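Long-range contacts in uncharacterized HTH-type transcriptional regulator YydK (Bacillus subtilis subsp. subtilis, PDB 3BWG), which probably binds DNA as a GntR-family transcriptional regulator, with a winged helix-turn-helix domain joined to a UTRA domain: residues R70-K75 with Q229-A234; F93-K98 with R128-N133; E113-G118 with Y143-I148; I100-R105 with D122-K127. One frame throughout, in Å; residues are numbered along the deposited sequence.

Contact 1 (R70-K75 with Q229-A234)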
# COMPACT_ATOMS: atom_id res chain seq x y z
N ARG B 70 7.07 2.23 -14.48
CA ARG B 70 6.97 2.33 -13.05
C ARG B 70 6.56 0.99 -12.44
O ARG B 70 7.00 0.64 -11.34
CB ARG B 70 5.93 3.44 -12.68
CG ARG B 70 5.49 3.54 -11.18
CD ARG B 70 6.64 3.73 -10.21
NE ARG B 70 6.23 3.57 -8.78
CZ ARG B 70 6.36 2.45 -8.05
NH1 ARG B 70 6.86 1.35 -8.58
NH2 ARG B 70 6.00 2.43 -6.77
N LYS B 71 5.73 0.24 -13.18
CA LYS B 71 5.13 -0.99 -12.71
C LYS B 71 6.21 -1.84 -12.09
O LYS B 71 7.29 -2.06 -12.67
CB LYS B 71 4.42 -1.73 -13.84
CG LYS B 71 5.28 -2.78 -14.55
CD LYS B 71 4.91 -3.02 -16.04
CE LYS B 71 3.81 -4.05 -16.23
NZ LYS B 71 4.37 -5.39 -15.96
N HIS B 72 5.90 -2.31 -10.90
CA HIS B 72 6.81 -3.13 -10.11
C HIS B 72 7.35 -4.35 -10.89
O HIS B 72 6.69 -4.87 -11.84
CB HIS B 72 6.08 -3.57 -8.84
CG HIS B 72 4.93 -4.49 -9.10
ND1 HIS B 72 5.09 -5.85 -9.27
CD2 HIS B 72 3.59 -4.26 -9.19
CE1 HIS B 72 3.91 -6.41 -9.48
NE2 HIS B 72 2.99 -5.46 -9.42
N LYS B 73 8.56 -4.78 -10.54
CA LYS B 73 9.10 -6.06 -11.04
C LYS B 73 8.38 -7.22 -10.34
O LYS B 73 7.57 -6.99 -9.44
CB LYS B 73 10.59 -6.11 -10.79
CG LYS B 73 11.35 -5.16 -11.73
CD LYS B 73 12.65 -4.66 -11.12
CE LYS B 73 13.70 -5.74 -11.13
NZ LYS B 73 15.06 -5.16 -10.93
N ARG B 74 8.68 -8.46 -10.76
CA ARG B 74 8.08 -9.70 -10.19
C ARG B 74 6.63 -9.88 -10.63
O ARG B 74 5.94 -8.91 -10.91
CB ARG B 74 8.14 -9.75 -8.67
CG ARG B 74 9.50 -9.47 -8.04
CD ARG B 74 9.44 -9.62 -6.53
NE ARG B 74 10.68 -9.13 -5.97
CZ ARG B 74 11.13 -9.38 -4.75
NH1 ARG B 74 10.44 -10.14 -3.89
NH2 ARG B 74 12.28 -8.84 -4.37
N LYS B 75 6.18 -11.13 -10.64
CA LYS B 75 4.91 -11.55 -11.20
C LYS B 75 4.21 -12.34 -10.10
O LYS B 75 4.88 -12.89 -9.20
CB LYS B 75 5.16 -12.44 -12.44
CG LYS B 75 4.93 -11.77 -13.76
CD LYS B 75 5.89 -12.12 -14.93
CE LYS B 75 6.38 -13.54 -15.03
NZ LYS B 75 6.58 -13.88 -16.51
N GLN B 229 0.61 -13.72 -1.78
CA GLN B 229 1.67 -12.80 -1.38
C GLN B 229 1.30 -11.57 -2.12
O GLN B 229 0.69 -11.68 -3.18
CB GLN B 229 3.05 -13.24 -1.84
CG GLN B 229 3.13 -13.81 -3.26
CD GLN B 229 2.81 -15.28 -3.29
OE1 GLN B 229 3.30 -16.03 -2.46
NE2 GLN B 229 1.98 -15.70 -4.23
N PHE B 230 1.69 -10.41 -1.56
CA PHE B 230 1.11 -9.10 -1.94
C PHE B 230 2.14 -8.06 -2.33
O PHE B 230 3.24 -8.06 -1.83
CB PHE B 230 0.21 -8.54 -0.82
CG PHE B 230 -0.86 -9.51 -0.40
CD1 PHE B 230 -2.11 -9.50 -1.03
CD2 PHE B 230 -0.61 -10.45 0.58
CE1 PHE B 230 -3.08 -10.44 -0.72
CE2 PHE B 230 -1.60 -11.39 0.93
CZ PHE B 230 -2.84 -11.38 0.23
N VAL B 231 1.77 -7.20 -3.27
CA VAL B 231 2.57 -6.07 -3.60
C VAL B 231 1.80 -4.76 -3.36
O VAL B 231 0.55 -4.68 -3.44
CB VAL B 231 3.16 -6.17 -5.05
CG1 VAL B 231 2.05 -6.29 -6.18
CG2 VAL B 231 4.08 -4.99 -5.31
N VAL B 232 2.57 -3.73 -3.03
CA VAL B 232 2.08 -2.38 -2.95
C VAL B 232 3.16 -1.43 -3.45
O VAL B 232 4.37 -1.59 -3.16
CB VAL B 232 1.51 -2.05 -1.54
CG1 VAL B 232 2.36 -2.57 -0.50
CG2 VAL B 232 1.17 -0.53 -1.40
N GLN B 233 2.69 -0.49 -4.27
CA GLN B 233 3.52 0.53 -4.87
C GLN B 233 3.24 1.79 -4.07
O GLN B 233 2.07 2.15 -3.87
CB GLN B 233 3.19 0.75 -6.34
CG GLN B 233 3.46 -0.44 -7.24
CD GLN B 233 3.30 -0.16 -8.77
OE1 GLN B 233 3.63 -1.02 -9.58
NE2 GLN B 233 2.81 1.03 -9.15
N ALA B 234 4.29 2.43 -3.59
CA ALA B 234 4.17 3.66 -2.84
C ALA B 234 4.88 4.78 -3.58
O ALA B 234 6.00 4.60 -4.07
CB ALA B 234 4.76 3.49 -1.42
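His72 and Gln233 are the backbone positions that come nearest, with CA atoms 7.2 Å apart, so side chains must bridge the gap. Residues 70-75 form the loop that follows wing strand 66-69 and leads to strand 78-79. Strand 230-234 is the C-terminal strand. It also pairs in an antiparallel ladder with a strand of the second subunit.

Gln233 starts with CG anti to its carbonyl carbon (chi1 -64°) and then runs nearly straight, which brings its OE1 to His72 N at 2.9 Å. The donor is tilted 34° from the carbonyl plane. NE2 bonds to Gly57 O, so both ends of the amide are held. The Arg70 guanidinium lies stacked on this amide, planes 18° apart. NH2 makes a weak bond to Ala234 O, while NH1 forms a salt bridge to Asp177 of the second subunit. With an alanine at Gln233, His72 N would probably lose its acceptor, Gly57 O its donor, and the Arg70 guanidinium the amide stacked on it.

Val231 covers a face of the His72 ring, CG1 lying 3.9 Å from its centroid in a CH-pi contact. Lys73 O lies in the plane of the ring and accepts from His72 ND1 at 2.7 Å.

Contact 2 (F93-K98 with R128-N133)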
# COMPACT_ATOMS: atom_id res chain seq x y z
N PHE B 93 -7.25 -12.31 -11.39
CA PHE B 93 -6.76 -13.68 -11.15
C PHE B 93 -7.98 -14.57 -11.41
O PHE B 93 -9.12 -14.07 -11.51
CB PHE B 93 -6.29 -13.88 -9.69
CG PHE B 93 -4.84 -13.50 -9.43
CD1 PHE B 93 -3.82 -14.45 -9.54
CD2 PHE B 93 -4.50 -12.19 -9.05
CE1 PHE B 93 -2.48 -14.10 -9.29
CE2 PHE B 93 -3.16 -11.84 -8.81
CZ PHE B 93 -2.15 -12.80 -8.93
N ASN B 94 -7.78 -15.88 -11.52
CA ASN B 94 -8.95 -16.73 -11.73
C ASN B 94 -9.61 -17.11 -10.42
O ASN B 94 -9.49 -18.24 -9.94
CB ASN B 94 -8.66 -17.93 -12.63
CG ASN B 94 -9.87 -18.33 -13.46
OD1 ASN B 94 -10.83 -18.93 -12.94
ND2 ASN B 94 -9.86 -17.98 -14.74
N VAL B 95 -10.32 -16.14 -9.85
CA VAL B 95 -10.84 -16.23 -8.49
C VAL B 95 -12.33 -16.60 -8.46
O VAL B 95 -13.19 -15.90 -9.02
CB VAL B 95 -10.50 -14.95 -7.64
CG1 VAL B 95 -10.99 -13.69 -8.30
CG2 VAL B 95 -11.04 -15.06 -6.21
N THR B 96 -12.62 -17.72 -7.81
CA THR B 96 -13.98 -18.16 -7.58
C THR B 96 -14.29 -18.15 -6.09
O THR B 96 -13.37 -18.08 -5.26
CB THR B 96 -14.28 -19.55 -8.23
OG1 THR B 96 -13.48 -20.57 -7.63
CG2 THR B 96 -14.02 -19.51 -9.74
N SER B 97 -15.58 -18.23 -5.78
CA SER B 97 -16.10 -18.12 -4.43
C SER B 97 -17.18 -19.16 -4.16
O SER B 97 -18.03 -19.43 -5.01
CB SER B 97 -16.69 -16.72 -4.16
OG SER B 97 -15.71 -15.72 -4.17
N LYS B 98 -17.11 -19.73 -2.97
CA LYS B 98 -18.15 -20.54 -2.37
C LYS B 98 -18.82 -19.67 -1.28
O LYS B 98 -18.17 -19.25 -0.33
CB LYS B 98 -17.49 -21.77 -1.75
CG LYS B 98 -18.40 -22.82 -1.17
CD LYS B 98 -17.53 -24.02 -0.76
CE LYS B 98 -18.11 -24.82 0.41
NZ LYS B 98 -19.10 -25.87 -0.01
N ARG B 128 -17.65 -16.20 3.01
CA ARG B 128 -17.26 -16.94 1.82
C ARG B 128 -15.80 -17.37 1.82
O ARG B 128 -14.92 -16.74 2.45
CB ARG B 128 -17.65 -16.17 0.54
CG ARG B 128 -16.77 -14.99 0.16
CD ARG B 128 -17.35 -14.19 -0.99
NE ARG B 128 -16.61 -12.93 -1.08
CZ ARG B 128 -16.54 -12.14 -2.15
NH1 ARG B 128 -17.19 -12.45 -3.26
NH2 ARG B 128 -15.81 -11.04 -2.08
N VAL B 129 -15.55 -18.49 1.18
CA VAL B 129 -14.19 -18.94 0.94
C VAL B 129 -13.96 -18.62 -0.50
O VAL B 129 -14.83 -18.84 -1.37
CB VAL B 129 -14.00 -20.45 1.23
CG1 VAL B 129 -12.52 -20.93 0.97
CG2 VAL B 129 -14.44 -20.78 2.67
N ARG B 130 -12.79 -18.06 -0.77
CA ARG B 130 -12.42 -17.74 -2.15
C ARG B 130 -11.25 -18.60 -2.62
O ARG B 130 -10.46 -19.06 -1.79
CB ARG B 130 -12.17 -16.24 -2.31
CG ARG B 130 -13.18 -15.37 -1.55
CD ARG B 130 -13.09 -13.91 -2.02
NE ARG B 130 -13.62 -13.82 -3.40
CZ ARG B 130 -13.43 -12.78 -4.21
NH1 ARG B 130 -12.73 -11.73 -3.77
NH2 ARG B 130 -13.96 -12.77 -5.44
N TYR B 131 -11.17 -18.86 -3.93
CA TYR B 131 -10.18 -19.77 -4.54
C TYR B 131 -9.46 -19.14 -5.74
O TYR B 131 -10.06 -18.43 -6.55
CB TYR B 131 -10.83 -21.07 -5.02
CG TYR B 131 -11.56 -21.86 -3.96
CD1 TYR B 131 -11.06 -23.08 -3.48
CD2 TYR B 131 -12.77 -21.40 -3.46
CE1 TYR B 131 -11.77 -23.82 -2.48
CE2 TYR B 131 -13.48 -22.10 -2.50
CZ TYR B 131 -12.99 -23.28 -2.00
OH TYR B 131 -13.75 -23.90 -1.02
N ILE B 132 -8.16 -19.39 -5.85
CA ILE B 132 -7.39 -18.98 -7.03
C ILE B 132 -6.85 -20.22 -7.63
O ILE B 132 -6.08 -20.95 -6.99
CB ILE B 132 -6.24 -17.93 -6.74
CG1 ILE B 132 -5.64 -18.07 -5.32
CG2 ILE B 132 -6.75 -16.53 -6.97
CD1 ILE B 132 -4.42 -18.99 -5.21
N ASN B 133 -7.31 -20.50 -8.85
CA ASN B 133 -6.96 -21.72 -9.57
C ASN B 133 -7.09 -23.00 -8.76
O ASN B 133 -6.12 -23.74 -8.61
CB ASN B 133 -5.55 -21.60 -10.17
CG ASN B 133 -5.54 -20.74 -11.44
OD1 ASN B 133 -6.00 -21.18 -12.51
ND2 ASN B 133 -5.03 -19.51 -11.32
O HOH W 1 -14.94 -14.19 -7.97
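Thr96 and Tyr131 form a hydrogen-bonded antiparallel pair at the start of strand 95-105, the outermost strand of the UTRA domain sheet in this chain. UTRA domains share the chorismate lyase fold. Lys98 and Val129 make the next hydrogen-bonded pair. Tyr131 N reaches Thr96 O at 2.7 Å, and Lys98 N reaches Val129 O at 2.9 Å.

The tight side is the face that carries Val95, Ser97 and Arg130. Ser97 holds OG anti to its carbonyl carbon (chi1 -67°), which turns the hydroxyl to Arg130. There Arg130 NE donates to OG at 2.9 Å, near the guanidinium plane. Val95 CG2 lies over one face of this guanidinium. The opposite face is covered by Arg128 NH2, 3.5 Å above the plane, so the two arginines are layered. Arg128 bonds to Glu140 and to the carbonyls of Val157 and His159, and Arg130 to Glu91. Glu140 and Glu91 probably balance the charge of this layered pair.

The other face is more open to solvent. Thr96 and Lys98 are exposed, yet they lie along the Tyr131 ring: Thr96 O sits at its edge in plane, and the Lys98 chain runs on with CD 3.8 Å from Tyr131 OH. The pairing weakens where strand 95-105 begins and strand 123-132 ends. Asn94 centres an inverse gamma turn, and Asn133 N makes a weak bond to Asn94 O. On the face of Val95, Ile132 CG2 packs against Phe93 CB.

Water joins the strand to the arginine layer as well. One molecule donates to Val95 O at 2.7 Å and accepts a weak bond from Arg130 NH2.

Contact 3 (E113-G118 with Y143-I148); sequences ENLNIG and YYTKSI
Leu115 meets Tyr143 at the root of its flat group: CD1 touches Tyr143 CB at 4.1 Å, and the ring itself turns off to meet the ring of Tyr125, with planes about 55° apart. Leu115 also comes up to the Tyr143 carbonyl, with CD1 3.7 Å and CD2 3.8 Å from its O. Both methyl groups lie on the same side of this oxygen.

Thr145 supplies the rest of the surface. Its OG1 stands beside the Leu115 side chain, 3.7 Å from CD1, and the two side chains run antiparallel alongside each other. Thr145 chi1 (-54°) sets OG1 there and leaves CG2 to meet Ile117 CG2 at 4.0 Å.

The contact lays the C-terminal end of helix 109-114 against the end of strand 135-145 in the UTRA domain. A Schellman motif turns the chain there: Asn116 takes positive phi (60°). Ile117 can then pack on Thr145 of the same strand that Leu115 meets, and it also packs on Ile123 of the neighbouring strand 123-132.

One water links the two segments. It donates to Leu115 O at 2.9 Å and accepts from Thr145 OG1 at 2.7 Å, so the buried hydroxyl has a partner amid the apolar groups.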
# COMPACT_ATOMS: atom_id res chain seq x y z
N GLU B 113 -19.30 -0.09 14.32
CA GLU B 113 -18.32 0.94 14.58
C GLU B 113 -17.48 1.19 13.34
O GLU B 113 -17.25 2.33 12.97
CB GLU B 113 -17.45 0.56 15.80
CG GLU B 113 -18.20 0.64 17.17
CD GLU B 113 -17.32 0.19 18.35
OE1 GLU B 113 -16.16 -0.24 18.09
OE2 GLU B 113 -17.76 0.22 19.53
N ASN B 114 -17.02 0.12 12.68
CA ASN B 114 -16.27 0.30 11.42
C ASN B 114 -17.11 0.85 10.23
O ASN B 114 -16.62 1.56 9.38
CB ASN B 114 -15.53 -0.97 11.04
CG ASN B 114 -14.40 -1.28 11.98
OD1 ASN B 114 -13.27 -0.87 11.75
ND2 ASN B 114 -14.70 -1.99 13.05
N LEU B 115 -18.38 0.50 10.17
CA LEU B 115 -19.30 1.09 9.20
C LEU B 115 -19.87 2.44 9.62
O LEU B 115 -20.59 3.07 8.86
CB LEU B 115 -20.44 0.11 8.91
CG LEU B 115 -20.00 -1.16 8.18
CD1 LEU B 115 -21.20 -2.10 8.12
CD2 LEU B 115 -19.43 -0.82 6.75
N ASN B 116 -19.59 2.86 10.85
CA ASN B 116 -20.18 4.08 11.41
C ASN B 116 -21.67 4.06 11.48
O ASN B 116 -22.29 5.07 11.13
CB ASN B 116 -19.86 5.28 10.51
CG ASN B 116 -18.79 6.12 11.05
OD1 ASN B 116 -17.62 5.72 11.07
ND2 ASN B 116 -19.18 7.30 11.54
N ILE B 117 -22.27 2.96 11.86
CA ILE B 117 -23.73 2.91 11.92
C ILE B 117 -24.27 2.59 13.30
O ILE B 117 -23.54 2.14 14.20
CB ILE B 117 -24.31 1.92 10.90
CG1 ILE B 117 -23.65 0.53 11.03
CG2 ILE B 117 -24.22 2.52 9.49
CD1 ILE B 117 -24.26 -0.53 10.10
N GLY B 118 -25.56 2.83 13.48
CA GLY B 118 -26.25 2.38 14.69
C GLY B 118 -26.33 0.86 14.62
O GLY B 118 -26.32 0.27 13.51
N TYR B 143 -19.37 -7.10 5.77
CA TYR B 143 -20.59 -6.50 6.24
C TYR B 143 -20.84 -5.25 5.43
O TYR B 143 -20.03 -4.37 5.41
CB TYR B 143 -20.45 -6.09 7.71
CG TYR B 143 -19.90 -7.16 8.63
CD1 TYR B 143 -20.74 -7.85 9.50
CD2 TYR B 143 -18.53 -7.43 8.67
CE1 TYR B 143 -20.22 -8.80 10.38
CE2 TYR B 143 -18.01 -8.37 9.52
CZ TYR B 143 -18.86 -9.06 10.38
OH TYR B 143 -18.33 -10.00 11.23
N TYR B 144 -22.02 -5.16 4.84
CA TYR B 144 -22.37 -4.03 3.97
C TYR B 144 -23.55 -3.31 4.52
O TYR B 144 -24.55 -3.94 4.79
CB TYR B 144 -22.73 -4.55 2.58
CG TYR B 144 -21.59 -5.27 1.95
CD1 TYR B 144 -20.77 -4.65 0.99
CD2 TYR B 144 -21.33 -6.57 2.30
CE1 TYR B 144 -19.70 -5.35 0.43
CE2 TYR B 144 -20.29 -7.27 1.77
CZ TYR B 144 -19.48 -6.66 0.84
OH TYR B 144 -18.45 -7.43 0.35
N THR B 145 -23.46 -2.00 4.64
CA THR B 145 -24.59 -1.16 5.09
C THR B 145 -25.72 -1.29 4.10
O THR B 145 -25.54 -0.93 2.97
CB THR B 145 -24.19 0.32 5.25
OG1 THR B 145 -23.05 0.40 6.12
CG2 THR B 145 -25.33 1.13 5.88
N LYS B 146 -26.85 -1.83 4.52
CA LYS B 146 -27.97 -2.16 3.63
C LYS B 146 -28.67 -0.94 2.99
O LYS B 146 -29.14 -1.00 1.86
CB LYS B 146 -28.98 -3.07 4.36
CG LYS B 146 -29.96 -3.71 3.42
CD LYS B 146 -30.71 -4.84 4.00
CE LYS B 146 -31.84 -5.25 3.09
NZ LYS B 146 -32.94 -4.22 3.02
N SER B 147 -28.70 0.20 3.69
CA SER B 147 -29.34 1.38 3.13
C SER B 147 -28.45 1.99 2.04
O SER B 147 -28.91 2.79 1.24
CB SER B 147 -29.67 2.39 4.22
OG SER B 147 -28.51 2.81 4.89
N ILE B 148 -27.19 1.56 2.00
CA ILE B 148 -26.28 1.88 0.88
C ILE B 148 -26.30 0.77 -0.20
O ILE B 148 -26.60 1.01 -1.35
CB ILE B 148 -24.83 2.13 1.38
CG1 ILE B 148 -24.83 3.26 2.43
CG2 ILE B 148 -23.92 2.44 0.13
CD1 ILE B 148 -23.45 3.62 3.02
O HOH W 2 -22.23 2.96 6.49

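Contact 4 (I100-R105 with D122-K127)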
# COMPACT_ATOMS: atom_id res chain seq x y z
N ILE B 100 -20.82 -19.24 1.87
CA ILE B 100 -21.20 -20.03 3.01
C ILE B 100 -22.48 -19.45 3.61
O ILE B 100 -23.39 -20.21 3.95
CB ILE B 100 -20.08 -20.10 4.06
CG1 ILE B 100 -18.82 -20.66 3.41
CG2 ILE B 100 -20.50 -21.02 5.24
CD1 ILE B 100 -17.58 -20.30 4.15
N GLU B 101 -22.54 -18.12 3.75
CA GLU B 101 -23.73 -17.44 4.25
C GLU B 101 -23.95 -16.10 3.52
O GLU B 101 -23.01 -15.44 3.11
CB GLU B 101 -23.58 -17.12 5.74
CG GLU B 101 -23.83 -18.27 6.73
CD GLU B 101 -23.70 -17.78 8.20
OE1 GLU B 101 -24.68 -17.21 8.74
OE2 GLU B 101 -22.62 -17.95 8.80
N LEU B 102 -25.21 -15.72 3.35
CA LEU B 102 -25.56 -14.40 2.91
C LEU B 102 -26.91 -14.18 3.48
O LEU B 102 -27.81 -14.98 3.23
CB LEU B 102 -25.62 -14.31 1.38
CG LEU B 102 -26.29 -13.10 0.70
CD1 LEU B 102 -25.58 -11.76 0.93
CD2 LEU B 102 -26.47 -13.37 -0.79
N ASP B 103 -27.06 -13.14 4.29
CA ASP B 103 -28.37 -12.80 4.82
C ASP B 103 -28.41 -11.33 5.25
O ASP B 103 -27.42 -10.62 5.12
CB ASP B 103 -28.75 -13.74 5.96
CG ASP B 103 -27.85 -13.61 7.16
OD1 ASP B 103 -27.16 -12.58 7.30
OD2 ASP B 103 -27.85 -14.54 7.99
N VAL B 104 -29.57 -10.90 5.72
CA VAL B 104 -29.73 -9.61 6.34
C VAL B 104 -29.78 -9.86 7.82
O VAL B 104 -30.42 -10.81 8.26
CB VAL B 104 -31.01 -8.90 5.89
CG1 VAL B 104 -31.11 -7.51 6.57
CG2 VAL B 104 -31.02 -8.79 4.38
N ARG B 105 -29.14 -8.97 8.57
CA ARG B 105 -28.68 -9.22 9.93
C ARG B 105 -28.44 -7.85 10.56
O ARG B 105 -28.10 -6.89 9.86
CB ARG B 105 -27.33 -9.92 9.75
CG ARG B 105 -26.70 -10.54 10.88
CD ARG B 105 -25.45 -11.25 10.39
NE ARG B 105 -25.73 -12.59 9.84
CZ ARG B 105 -25.08 -13.70 10.20
NH1 ARG B 105 -24.09 -13.65 11.10
NH2 ARG B 105 -25.40 -14.86 9.62
N ASP B 122 -29.75 -2.32 9.50
CA ASP B 122 -29.52 -3.60 8.80
C ASP B 122 -28.21 -3.62 8.00
O ASP B 122 -27.83 -2.62 7.37
CB ASP B 122 -30.65 -3.88 7.82
CG ASP B 122 -31.95 -4.25 8.50
OD1 ASP B 122 -31.93 -4.56 9.70
OD2 ASP B 122 -32.99 -4.24 7.81
N ILE B 123 -27.49 -4.73 8.05
CA ILE B 123 -26.37 -4.92 7.14
C ILE B 123 -26.65 -6.18 6.33
O ILE B 123 -27.42 -7.03 6.81
CB ILE B 123 -24.98 -4.95 7.86
CG1 ILE B 123 -24.89 -5.99 9.00
CG2 ILE B 123 -24.67 -3.57 8.47
CD1 ILE B 123 -24.31 -7.36 8.64
N TYR B 124 -26.09 -6.28 5.11
CA TYR B 124 -25.88 -7.58 4.46
C TYR B 124 -24.64 -8.25 5.01
O TYR B 124 -23.58 -7.62 5.06
CB TYR B 124 -25.66 -7.46 2.96
CG TYR B 124 -26.93 -7.43 2.22
CD1 TYR B 124 -27.44 -6.22 1.71
CD2 TYR B 124 -27.68 -8.58 2.08
CE1 TYR B 124 -28.64 -6.20 1.03
CE2 TYR B 124 -28.91 -8.57 1.42
CZ TYR B 124 -29.37 -7.39 0.89
OH TYR B 124 -30.58 -7.40 0.24
N TYR B 125 -24.75 -9.52 5.38
CA TYR B 125 -23.61 -10.23 5.91
C TYR B 125 -23.17 -11.28 4.93
O TYR B 125 -23.99 -12.07 4.48
CB TYR B 125 -23.97 -10.90 7.24
CG TYR B 125 -22.95 -11.89 7.76
CD1 TYR B 125 -21.80 -11.44 8.41
CD2 TYR B 125 -23.15 -13.28 7.64
CE1 TYR B 125 -20.88 -12.32 8.89
CE2 TYR B 125 -22.22 -14.19 8.14
CZ TYR B 125 -21.07 -13.68 8.76
OH TYR B 125 -20.10 -14.50 9.29
N VAL B 126 -21.88 -11.32 4.62
CA VAL B 126 -21.40 -12.39 3.75
C VAL B 126 -20.23 -13.17 4.32
O VAL B 126 -19.34 -12.61 4.97
CB VAL B 126 -21.28 -11.99 2.22
CG1 VAL B 126 -21.77 -10.59 1.94
CG2 VAL B 126 -19.93 -12.36 1.58
N LYS B 127 -20.31 -14.49 4.20
CA LYS B 127 -19.27 -15.36 4.66
C LYS B 127 -18.92 -16.23 3.44
O LYS B 127 -19.81 -16.88 2.86
CB LYS B 127 -19.76 -16.21 5.82
CG LYS B 127 -18.68 -17.13 6.39
CD LYS B 127 -19.20 -18.25 7.32
CE LYS B 127 -19.41 -17.70 8.73
NZ LYS B 127 -19.89 -18.84 9.60
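Arg105 lies flat on the ring of Tyr125, with centres 3.7 Å apart and planes at 17°. This is a stacked cation-pi contact, and it is close: Arg105 CZ stands 3.2 Å from Tyr125 CD2. Arg105 bends at chi3 (-83°), which lays its guanidinium over the ring. The far end of the ring is fixed as well, because Tyr125 OH bonds to Glu141.

Salt bridges hold the guanidinium from the side. Arg105 grips Asp103 with two nitrogens: NE meets OD1 at 2.9 Å, on its syn lone pair, and NH2 meets OD2 at 3.0 Å. NH2 also makes a weak, charged bond to Glu101 OE1. The other oxygen of that carboxylate, Glu101 OE2, takes Lys127 NZ at 3.0 Å, so the network runs on across the strands. A leucine in place of Arg105 would probably leave Asp103 without its mate and uncover a face of the Tyr125 ring.

Backbone bonds join the strands as an antiparallel ladder between the edge strand 95-105 and strand 123-132 of the UTRA domain sheet. Tyr125 N reaches Asp103 O, and Ile123 N reaches Arg105 O, each at 2.9 Å. Ile100 and Glu101 form a classic beta bulge opposite Lys127, whose O accepts from both of their N atoms. These approach from the same face of the carbonyl plane.

On the face away from Arg105 and Tyr125 the contacts are apolar. Leu102 CD1 touches both Tyr124 CD2 and Val126 CG1. Leu102 and Val126 also reach Val157 of helix 154-157. Val104 CG2 packs on Tyr124 CE2 at 3.6 Å.

From the N terminus, the chain passes through the winged-helix domain to the loop after strand 66-69. There contact 1 closes the longest loop, from 70-75 to the C-terminal strand, and encloses the other three. Strand 95-105 then enters contact 2 and continues into contact 4. Contact 2 closes a loop that holds contact 4 within it. Both join strands 95-105 and 123-132, and they touch where Ile100 packs on Val129. Helix 109-114 follows and opens contact 3, which crosses contacts 2 and 4 along the chain. It fastens the helix end to strand 135-145. Strands 135-145 and 123-132 are hydrogen-bonded neighbours, Tyr144 O to Tyr124 N, so contacts 3 and 4 touch.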